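Local coordinates for translocator protein BipD (Burkholderia pseudomallei, PDB 3NFT), which is required for epithelial cell invasion and intracellular survival, and probably regulates type III secretion of the effectors BipB and BipC at the needle tip, at residues Asp136-Tyr150 with Leu191-Trp205. Numbering follows the deposited sequence. Where two conformers were deposited one is given.
Sequences DIDAYATIVEGLTKY and LPTMQLPKGADIARW
Trp205 enters as a knob into a hole on helix 121-160 formed by Asp136, Ala139, Tyr140 and Ile143. Here a small mixed alpha/beta region packs on a long helix of the predicted coiled coil in this needle-tip protein. Strand 193-195 is an edge strand of a three-stranded antiparallel sheet. The axes of helix segment 136-150 and strand 193-195 run antiparallel and come within 8.2 Å.

Van der Waals contacts dominate. Trp205 CZ2 lies 3.5 Å from Ala139 CB, and Trp205 CZ3 is equally close to Ile143 CD1. The Tyr140 and Trp205 rings meet obliquely, planes at 57°, while Tyr140 OH is hydrogen-bonded to Glu208 OE2. Leu196 CD2 sits over the centre of one indole face. The Met194 chain bends at its second and third torsions (chi3 -82°), which brings SD 3.8 Å from Gly146 CA and against Leu147 CD2. Pro192 CG rests on Gly146 O, and Leu191 CD2 touches Tyr150 CD1.

Polar links are few. Water 1 donates to both Thr142 OG1 and Gln195 O. Arg204 NH1 lies over the rim of the indole face opposite Leu196 CD2. In the conformer given, Arg204 NH2 makes a bent salt-bridge hydrogen bond to Asp136 OD1 at 3.0 Å. OD1 lies near the guanidinium plane, while NH2 approaches it on the syn side, 34° out of the carboxylate plane.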
loop_
_atom_site.group_PDB
_atom_site.type_symbol
_atom_site.label_atom_id
_atom_site.label_comp_id
_atom_site.label_asym_id
_atom_site.label_seq_id
_atom_site.Cartn_x
_atom_site.Cartn_y
_atom_site.Cartn_z
ATOM N N ASP A 136 2.927 -12.544 -4.617
ATOM C CA ASP A 136 2.760 -12.837 -6.045
ATOM C C ASP A 136 3.950 -13.607 -6.602
ATOM O O ASP A 136 3.777 -14.531 -7.395
ATOM C CB ASP A 136 2.538 -11.562 -6.850
ATOM C CG ASP A 136 1.147 -10.993 -6.682
ATOM O OD1 ASP A 136 0.230 -11.732 -6.276
ATOM O OD2 ASP A 136 0.971 -9.796 -6.947
ATOM N N ILE A 137 5.161 -13.234 -6.190
ATOM C CA ILE A 137 6.336 -14.001 -6.590
ATOM C C ILE A 137 6.244 -15.451 -6.215
ATOM O O ILE A 137 6.510 -16.343 -7.027
ATOM C CB ILE A 137 7.642 -13.456 -5.929
ATOM C CG1 ILE A 137 8.018 -12.124 -6.549
ATOM C CG2 ILE A 137 8.791 -14.494 -6.016
ATOM C CD1 ILE A 137 8.980 -11.333 -5.626
ATOM N N ASP A 138 5.902 -15.675 -4.953
ATOM C CA ASP A 138 5.782 -17.025 -4.427
ATOM C C ASP A 138 4.690 -17.807 -5.124
ATOM O O ASP A 138 4.884 -18.983 -5.484
ATOM C CB ASP A 138 5.456 -16.967 -2.923
ATOM C CG ASP A 138 6.659 -16.645 -2.058
ATOM O OD1 ASP A 138 6.441 -16.470 -0.832
ATOM O OD2 ASP A 138 7.803 -16.568 -2.552
ATOM N N ALA A 139 3.514 -17.194 -5.270
ATOM C CA ALA A 139 2.386 -17.844 -5.921
ATOM C C ALA A 139 2.769 -18.278 -7.327
ATOM O O ALA A 139 2.539 -19.417 -7.741
ATOM C CB ALA A 139 1.183 -16.892 -6.009
ATOM N N TYR A 140 3.333 -17.359 -8.091
ATOM C CA TYR A 140 3.627 -17.683 -9.463
ATOM C C TYR A 140 4.713 -18.717 -9.594
ATOM O O TYR A 140 4.647 -19.565 -10.486
ATOM C CB TYR A 140 3.958 -16.437 -10.297
ATOM C CG TYR A 140 2.828 -16.121 -11.243
ATOM C CD1 TYR A 140 1.969 -15.069 -11.029
ATOM C CD2 TYR A 140 2.605 -16.937 -12.333
ATOM C CE1 TYR A 140 0.932 -14.817 -11.915
ATOM C CE2 TYR A 140 1.582 -16.700 -13.203
ATOM C CZ TYR A 140 0.750 -15.649 -12.992
ATOM O OH TYR A 140 -0.269 -15.488 -13.891
ATOM N N ALA A 141 5.704 -18.661 -8.717
ATOM C CA ALA A 141 6.741 -19.657 -8.707
ATOM C C ALA A 141 6.141 -21.040 -8.446
ATOM O O ALA A 141 6.514 -22.017 -9.089
ATOM C CB ALA A 141 7.812 -19.316 -7.645
ATOM N N THR A 142 5.240 -21.142 -7.468
ATOM C CA THR A 142 4.650 -22.432 -7.125
ATOM C C THR A 142 3.798 -22.946 -8.282
ATOM O O THR A 142 3.862 -24.110 -8.652
ATOM C CB THR A 142 3.771 -22.300 -5.878
ATOM O OG1 THR A 142 4.574 -21.835 -4.791
ATOM C CG2 THR A 142 3.174 -23.654 -5.534
ATOM N N ILE A 143 2.991 -22.061 -8.862
ATOM C CA ILE A 143 2.120 -22.454 -9.964
ATOM C C ILE A 143 2.933 -22.866 -11.184
ATOM O O ILE A 143 2.679 -23.898 -11.800
ATOM C CB ILE A 143 1.187 -21.309 -10.362
ATOM C CG1 ILE A 143 0.259 -20.955 -9.204
ATOM C CG2 ILE A 143 0.383 -21.644 -11.628
ATOM C CD1 ILE A 143 -0.404 -19.626 -9.366
ATOM N N VAL A 144 3.917 -22.043 -11.551
ATOM C CA VAL A 144 4.733 -22.398 -12.712
ATOM C C VAL A 144 5.562 -23.664 -12.504
ATOM O O VAL A 144 5.662 -24.463 -13.426
ATOM C CB VAL A 144 5.572 -21.205 -13.181
ATOM C CG1 VAL A 144 6.552 -21.640 -14.271
ATOM C CG2 VAL A 144 4.622 -20.124 -13.680
ATOM N N GLU A 145 6.120 -23.868 -11.304
ATOM C CA GLU A 145 6.822 -25.127 -10.961
ATOM C C GLU A 145 5.914 -26.324 -11.165
ATOM O O GLU A 145 6.286 -27.290 -11.806
ATOM C CB GLU A 145 7.277 -25.140 -9.491
ATOM C CG GLU A 145 7.563 -26.561 -8.848
ATOM C CD GLU A 145 8.807 -27.217 -9.369
ATOM O OE1 GLU A 145 9.093 -28.379 -8.987
ATOM O OE2 GLU A 145 9.519 -26.563 -10.153
ATOM N N GLY A 146 4.713 -26.241 -10.623
ATOM C CA GLY A 146 3.784 -27.371 -10.705
ATOM C C GLY A 146 3.318 -27.640 -12.118
ATOM O O GLY A 146 3.258 -28.785 -12.583
ATOM N N LEU A 147 2.961 -26.584 -12.825
ATOM C CA LEU A 147 2.515 -26.760 -14.195
ATOM C C LEU A 147 3.655 -27.275 -15.079
ATOM O O LEU A 147 3.420 -28.044 -15.999
ATOM C CB LEU A 147 1.880 -25.490 -14.739
ATOM C CG LEU A 147 0.361 -25.349 -14.487
ATOM C CD1 LEU A 147 -0.466 -26.299 -15.334
ATOM C CD2 LEU A 147 -0.018 -25.547 -13.010
ATOM N N THR A 148 4.882 -26.849 -14.801
ATOM C CA THR A 148 5.997 -27.332 -15.597
ATOM C C THR A 148 6.294 -28.796 -15.275
ATOM O O THR A 148 6.656 -29.573 -16.149
ATOM C CB THR A 148 7.249 -26.443 -15.433
ATOM O OG1 THR A 148 6.903 -25.088 -15.792
ATOM C CG2 THR A 148 8.399 -26.940 -16.314
ATOM N N LYS A 149 6.137 -29.183 -14.009
ATOM C CA LYS A 149 6.244 -30.594 -13.680
ATOM C C LYS A 149 5.205 -31.446 -14.402
ATOM O O LYS A 149 5.500 -32.533 -14.922
ATOM C CB LYS A 149 6.128 -30.770 -12.170
ATOM C CG LYS A 149 6.148 -32.195 -11.752
ATOM C CD LYS A 149 7.455 -32.908 -11.981
ATOM C CE LYS A 149 7.505 -34.168 -11.099
ATOM N NZ LYS A 149 8.517 -35.134 -11.542
ATOM N N TYR A 150 3.968 -30.968 -14.426
ATOM C CA TYR A 150 2.915 -31.597 -15.221
ATOM C C TYR A 150 3.300 -31.738 -16.683
ATOM O O TYR A 150 3.198 -32.795 -17.284
ATOM C CB TYR A 150 1.649 -30.785 -15.090
ATOM C CG TYR A 150 0.596 -30.933 -16.176
ATOM C CD1 TYR A 150 -0.043 -32.152 -16.427
ATOM C CD2 TYR A 150 0.178 -29.841 -16.903
ATOM C CE1 TYR A 150 -1.026 -32.252 -17.373
ATOM C CE2 TYR A 150 -0.811 -29.935 -17.866
ATOM C CZ TYR A 150 -1.418 -31.149 -18.103
ATOM O OH TYR A 150 -2.422 -31.236 -19.035
ATOM N N LEU A 191 -0.775 -36.149 -10.629
ATOM C CA LEU A 191 -0.701 -34.741 -10.988
ATOM C C LEU A 191 -0.325 -33.884 -9.775
ATOM O O LEU A 191 -0.841 -34.082 -8.664
ATOM C CB LEU A 191 -2.014 -34.249 -11.597
ATOM C CG LEU A 191 -2.318 -34.816 -12.986
ATOM C CD1 LEU A 191 -3.755 -34.484 -13.400
ATOM C CD2 LEU A 191 -1.296 -34.316 -14.033
ATOM N N PRO A 192 0.599 -32.930 -9.963
ATOM C CA PRO A 192 1.002 -32.030 -8.886
ATOM C C PRO A 192 -0.150 -31.184 -8.393
ATOM O O PRO A 192 -1.028 -30.833 -9.158
ATOM C CB PRO A 192 2.040 -31.112 -9.554
ATOM C CG PRO A 192 2.259 -31.613 -10.843
ATOM C CD PRO A 192 1.226 -32.591 -11.240
ATOM N N THR A 193 -0.161 -30.879 -7.109
ATOM C CA THR A 193 -1.079 -29.886 -6.578
ATOM C C THR A 193 -0.252 -28.752 -6.002
ATOM O O THR A 193 0.920 -28.930 -5.665
ATOM C CB THR A 193 -1.999 -30.488 -5.514
ATOM O OG1 THR A 193 -1.210 -30.859 -4.388
ATOM C CG2 THR A 193 -2.716 -31.686 -6.063
ATOM N N MET A 194 -0.844 -27.571 -5.934
ATOM C CA MET A 194 -0.134 -26.395 -5.500
ATOM C C MET A 194 -0.994 -25.670 -4.481
ATOM O O MET A 194 -2.211 -25.709 -4.558
ATOM C CB MET A 194 0.136 -25.505 -6.708
ATOM C CG MET A 194 1.088 -26.127 -7.755
ATOM S SD MET A 194 0.529 -25.889 -9.460
ATOM C CE MET A 194 -0.650 -27.213 -9.603
ATOM N N GLN A 195 -0.348 -25.033 -3.518
ATOM C CA GLN A 195 -1.052 -24.271 -2.505
ATOM C C GLN A 195 -0.700 -22.814 -2.712
ATOM O O GLN A 195 0.469 -22.449 -2.675
ATOM C CB GLN A 195 -0.626 -24.722 -1.107
ATOM C CG GLN A 195 -1.191 -23.878 0.006
ATOM C CD GLN A 195 -2.693 -23.984 0.103
ATOM O OE1 GLN A 195 -3.235 -25.085 0.243
ATOM N NE2 GLN A 195 -3.379 -22.842 0.018
ATOM N N LEU A 196 -1.716 -21.993 -2.939
ATOM C CA LEU A 196 -1.531 -20.546 -3.007
ATOM C C LEU A 196 -1.159 -19.993 -1.626
ATOM O O LEU A 196 -1.506 -20.595 -0.593
ATOM C CB LEU A 196 -2.809 -19.868 -3.512
ATOM C CG LEU A 196 -3.196 -20.120 -4.970
ATOM C CD1 LEU A 196 -4.574 -19.573 -5.311
ATOM C CD2 LEU A 196 -2.147 -19.507 -5.874
ATOM N N PRO A 197 -0.475 -18.839 -1.586
ATOM C CA PRO A 197 -0.151 -18.194 -0.308
ATOM C C PRO A 197 -1.407 -17.935 0.522
ATOM O O PRO A 197 -2.490 -17.693 -0.034
ATOM C CB PRO A 197 0.497 -16.870 -0.735
ATOM C CG PRO A 197 0.974 -17.101 -2.153
ATOM C CD PRO A 197 -0.013 -18.055 -2.751
ATOM N N LYS A 198 -1.282 -18.001 1.846
ATOM C CA LYS A 198 -2.396 -17.639 2.718
ATOM C C LYS A 198 -2.780 -16.183 2.425
ATOM O O LYS A 198 -1.913 -15.340 2.150
ATOM C CB LYS A 198 -2.032 -17.823 4.198
ATOM C CG LYS A 198 -3.254 -17.876 5.113
ATOM C CD LYS A 198 -2.889 -18.191 6.558
ATOM C CE LYS A 198 -4.151 -18.314 7.432
ATOM N NZ LYS A 198 -3.847 -18.582 8.881
ATOM N N GLY A 199 -4.081 -15.909 2.421
ATOM C CA GLY A 199 -4.596 -14.582 2.072
ATOM C C GLY A 199 -4.864 -14.365 0.590
ATOM O O GLY A 199 -5.342 -13.298 0.198
ATOM N N ALA A 200 -4.584 -15.371 -0.245
ATOM C CA ALA A 200 -4.735 -15.207 -1.686
ATOM C C ALA A 200 -6.201 -14.973 -2.069
ATOM O O ALA A 200 -7.107 -15.568 -1.499
ATOM C CB ALA A 200 -4.154 -16.407 -2.425
ATOM N N ASP A 201 -6.421 -14.085 -3.032
ATOM C CA ASP A 201 -7.750 -13.769 -3.529
ATOM C C ASP A 201 -8.110 -14.867 -4.523
ATOM O O ASP A 201 -7.657 -14.874 -5.667
ATOM C CB ASP A 201 -7.726 -12.378 -4.180
ATOM C CG ASP A 201 -9.089 -11.909 -4.675
ATOM O OD1 ASP A 201 -9.973 -12.734 -4.980
ATOM O OD2 ASP A 201 -9.244 -10.665 -4.798
ATOM N N ILE A 202 -8.925 -15.817 -4.081
ATOM C CA ILE A 202 -9.188 -17.015 -4.880
ATOM C C ILE A 202 -9.906 -16.709 -6.187
ATOM O O ILE A 202 -9.592 -17.283 -7.229
ATOM C CB ILE A 202 -10.000 -18.055 -4.073
ATOM C CG1 ILE A 202 -9.216 -18.506 -2.846
ATOM C CG2 ILE A 202 -10.396 -19.232 -4.950
ATOM C CD1 ILE A 202 -7.835 -18.995 -3.109
ATOM N N ALA A 203 -10.882 -15.804 -6.131
ATOM C CA ALA A 203 -11.610 -15.405 -7.339
ATOM C C ALA A 203 -10.660 -14.786 -8.372
ATOM O O ALA A 203 -10.751 -15.088 -9.563
ATOM C CB ALA A 203 -12.726 -14.427 -6.975
ATOM N N ARG A 204 -9.750 -13.927 -7.912
ATOM C CA ARG A 204 -8.753 -13.327 -8.799
ATOM C C ARG A 204 -7.872 -14.397 -9.442
ATOM O O ARG A 204 -7.646 -14.377 -10.645
ATOM C CB ARG A 204 -7.883 -12.316 -8.041
ATOM C CG ARG A 204 -7.038 -11.400 -8.945
ATOM C CD ARG A 204 -5.669 -11.982 -9.276
ATOM N NE ARG A 204 -4.638 -11.618 -8.304
ATOM C CZ ARG A 204 -3.352 -11.948 -8.405
ATOM N NH1 ARG A 204 -2.914 -12.665 -9.441
ATOM N NH2 ARG A 204 -2.498 -11.563 -7.459
ATOM N N TRP A 205 -7.374 -15.324 -8.637
ATOM C CA TRP A 205 -6.513 -16.388 -9.158
ATOM C C TRP A 205 -7.256 -17.339 -10.100
ATOM O O TRP A 205 -6.690 -17.780 -11.101
ATOM C CB TRP A 205 -5.806 -17.138 -8.040
ATOM C CG TRP A 205 -4.649 -16.355 -7.478
ATOM C CD1 TRP A 205 -4.643 -15.605 -6.351
ATOM C CD2 TRP A 205 -3.365 -16.185 -8.077
ATOM N NE1 TRP A 205 -3.423 -15.014 -6.168
ATOM C CE2 TRP A 205 -2.616 -15.363 -7.220
ATOM C CE3 TRP A 205 -2.767 -16.681 -9.229
ATOM C CZ2 TRP A 205 -1.303 -15.003 -7.502
ATOM C CZ3 TRP A 205 -1.445 -16.317 -9.498
ATOM C CH2 TRP A 205 -0.749 -15.492 -8.644
HETATM O O HOH W 1 2.423 -20.468 -3.271
#